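Local coordinates for ethylbenzene dehydrogenase alpha-subunit (Aromatoleum aromaticum, PDB 2IVF), which is the molybdenum-containing alpha-subunit of a three-chain enzyme of the molybdopterin oxidoreductase family, and carries a molybdenum atom, two pterin guanine dinucleotides and an iron/sulfur cluster, at residues T339-S344 / W820-G825. Residues are numbered along the deposited sequence; the frame is centred on the assembly and turned at random.
Sequences TGKFLS and WYLEAG
Leu-822 reaches out from the short helix 819-824 and sets its two methyls against the loop 339-344, meeting Lys-341 there. The two side chains pass at a slant, with CD1 of Leu-822 3.8 Å from NZ and 3.9 Å from CE of Lys-341. The other branch, CD2, comes 4.1 Å from the carbonyl O of Gly-340, while the carbonyl O of Thr-339 stands 4.2 Å from CD1. All of this is van der Waals contact, and it is light: the two segments bury 112 Å² between them, mostly on Leu-822.

The lysine's ammonium is anchored next door to the leucine. Lys-341 bends at its last torsion (chi4 -48°), and NZ forms a salt bridge with Asp-819 and a hydrogen bond to the carbonyl O of Asp-817, both just ahead of 820-825. Asp-817 also takes the backbone N of Phe-342 through its carboxylate, and Tyr-815 donates its hydroxyl to the carbonyl O of Gly-340 while packing against Leu-822.

Behind this face the loop is shaped by an ST turn, in which Thr-339 OG1 accepts from the backbone N of Lys-341 at 3.3 Å. Gly-340, between them, turns the chain with a positive phi of 81°, a conformation glycine adopts easily. The helix ends in a Schellman motif at Gly-825. The arrangement is peripheral packing, its centre about 29 Å from the centre of the chain, joining the loop between strand 334-336 and helix 345-349 to a helix distant in sequence within this molybdopterin oxidoreductase subunit.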
loop_
_atom_site.group_PDB
_atom_site.type_symbol
_atom_site.label_atom_id
_atom_site.label_comp_id
_atom_site.label_asym_id
_atom_site.label_seq_id
_atom_site.Cartn_x
_atom_site.Cartn_y
_atom_site.Cartn_z
ATOM N N THR A 339 -15.664 24.445 43.454
ATOM C CA THR A 339 -16.478 24.192 42.250
ATOM C C THR A 339 -15.728 23.374 41.186
ATOM O O THR A 339 -16.344 22.763 40.308
ATOM C CB THR A 339 -16.953 25.497 41.569
ATOM O OG1 THR A 339 -15.826 26.228 41.069
ATOM C CG2 THR A 339 -17.763 26.379 42.530
ATOM N N GLY A 340 -14.399 23.349 41.269
ATOM C CA GLY A 340 -13.587 22.661 40.291
ATOM C C GLY A 340 -13.370 23.467 39.022
ATOM O O GLY A 340 -12.873 22.967 38.025
ATOM N N LYS A 341 -13.739 24.731 39.070
ATOM C CA LYS A 341 -13.689 25.559 37.882
ATOM C C LYS A 341 -12.576 26.578 38.024
ATOM O O LYS A 341 -12.224 26.984 39.142
ATOM C CB LYS A 341 -15.079 26.202 37.655
ATOM C CG LYS A 341 -15.993 25.260 36.815
ATOM C CD LYS A 341 -17.445 25.423 37.107
ATOM C CE LYS A 341 -18.283 24.275 36.520
ATOM N NZ LYS A 341 -17.993 23.948 35.091
ATOM N N PHE A 342 -11.993 26.969 36.899
ATOM C CA PHE A 342 -10.946 27.987 36.926
ATOM C C PHE A 342 -11.423 29.199 37.742
ATOM O O PHE A 342 -12.588 29.642 37.626
ATOM C CB PHE A 342 -10.551 28.440 35.523
ATOM C CG PHE A 342 -9.782 27.414 34.726
ATOM C CD1 PHE A 342 -8.443 27.157 34.991
ATOM C CD2 PHE A 342 -10.399 26.736 33.679
ATOM C CE1 PHE A 342 -7.729 26.217 34.246
ATOM C CE2 PHE A 342 -9.722 25.815 32.929
ATOM C CZ PHE A 342 -8.359 25.542 33.205
ATOM N N LEU A 343 -10.525 29.710 38.583
ATOM C CA LEU A 343 -10.768 30.960 39.288
ATOM C C LEU A 343 -10.853 32.079 38.263
ATOM O O LEU A 343 -9.918 32.244 37.466
ATOM C CB LEU A 343 -9.629 31.249 40.256
ATOM C CG LEU A 343 -9.753 32.532 41.070
ATOM C CD1 LEU A 343 -11.023 32.474 41.887
ATOM C CD2 LEU A 343 -8.502 32.707 41.936
ATOM N N SER A 344 -11.967 32.818 38.276
ATOM C CA SER A 344 -12.192 33.898 37.327
ATOM C C SER A 344 -12.262 35.249 38.013
ATOM O O SER A 344 -12.479 35.348 39.237
ATOM C CB SER A 344 -13.466 33.676 36.515
ATOM O OG SER A 344 -14.619 34.136 37.197
ATOM N N TRP A 820 -19.755 18.511 31.762
ATOM C CA TRP A 820 -19.776 17.155 31.223
ATOM C C TRP A 820 -18.458 16.437 31.473
ATOM O O TRP A 820 -18.432 15.243 31.806
ATOM C CB TRP A 820 -20.039 17.168 29.727
ATOM C CG TRP A 820 -21.448 17.511 29.326
ATOM C CD1 TRP A 820 -22.356 18.208 30.008
ATOM C CD2 TRP A 820 -22.010 17.256 28.040
ATOM N NE1 TRP A 820 -23.511 18.349 29.260
ATOM C CE2 TRP A 820 -23.304 17.776 28.035
ATOM C CE3 TRP A 820 -21.535 16.611 26.902
ATOM C CZ2 TRP A 820 -24.148 17.656 26.932
ATOM C CZ3 TRP A 820 -22.363 16.500 25.807
ATOM C CH2 TRP A 820 -23.646 17.027 25.828
ATOM N N TYR A 821 -17.352 17.134 31.244
ATOM C CA TYR A 821 -16.023 16.569 31.491
ATOM C C TYR A 821 -15.692 16.321 32.957
ATOM O O TYR A 821 -15.168 15.261 33.327
ATOM C CB TYR A 821 -14.937 17.429 30.824
ATOM C CG TYR A 821 -14.912 17.202 29.332
ATOM C CD1 TYR A 821 -15.949 17.662 28.524
ATOM C CD2 TYR A 821 -13.863 16.503 28.732
ATOM C CE1 TYR A 821 -15.939 17.444 27.177
ATOM C CE2 TYR A 821 -13.855 16.289 27.417
ATOM C CZ TYR A 821 -14.878 16.742 26.637
ATOM O OH TYR A 821 -14.828 16.498 25.317
ATOM N N LEU A 822 -16.037 17.286 33.793
ATOM C CA LEU A 822 -15.940 17.138 35.217
ATOM C C LEU A 822 -16.693 15.857 35.671
ATOM O O LEU A 822 -16.116 14.993 36.342
ATOM C CB LEU A 822 -16.525 18.391 35.881
ATOM C CG LEU A 822 -15.683 19.677 35.889
ATOM C CD1 LEU A 822 -16.456 20.848 36.584
ATOM C CD2 LEU A 822 -14.384 19.398 36.621
ATOM N N GLU A 823 -17.965 15.728 35.281
ATOM C CA GLU A 823 -18.798 14.598 35.720
ATOM C C GLU A 823 -18.326 13.246 35.138
ATOM O O GLU A 823 -18.428 12.236 35.809
ATOM C CB GLU A 823 -20.271 14.837 35.375
ATOM C CG GLU A 823 -20.933 15.831 36.337
ATOM C CD GLU A 823 -22.411 16.113 36.083
ATOM O OE1 GLU A 823 -23.031 15.493 35.169
ATOM O OE2 GLU A 823 -22.951 16.976 36.834
ATOM N N ALA A 824 -17.852 13.257 33.891
ATOM C CA ALA A 824 -17.362 12.064 33.161
ATOM C C ALA A 824 -16.005 11.591 33.639
ATOM O O ALA A 824 -15.555 10.524 33.214
ATOM C CB ALA A 824 -17.229 12.347 31.663
ATOM N N GLY A 825 -15.340 12.389 34.467
ATOM C CA GLY A 825 -14.015 12.035 34.963
ATOM C C GLY A 825 -12.945 12.340 33.932
ATOM O O GLY A 825 -11.877 11.748 33.953
#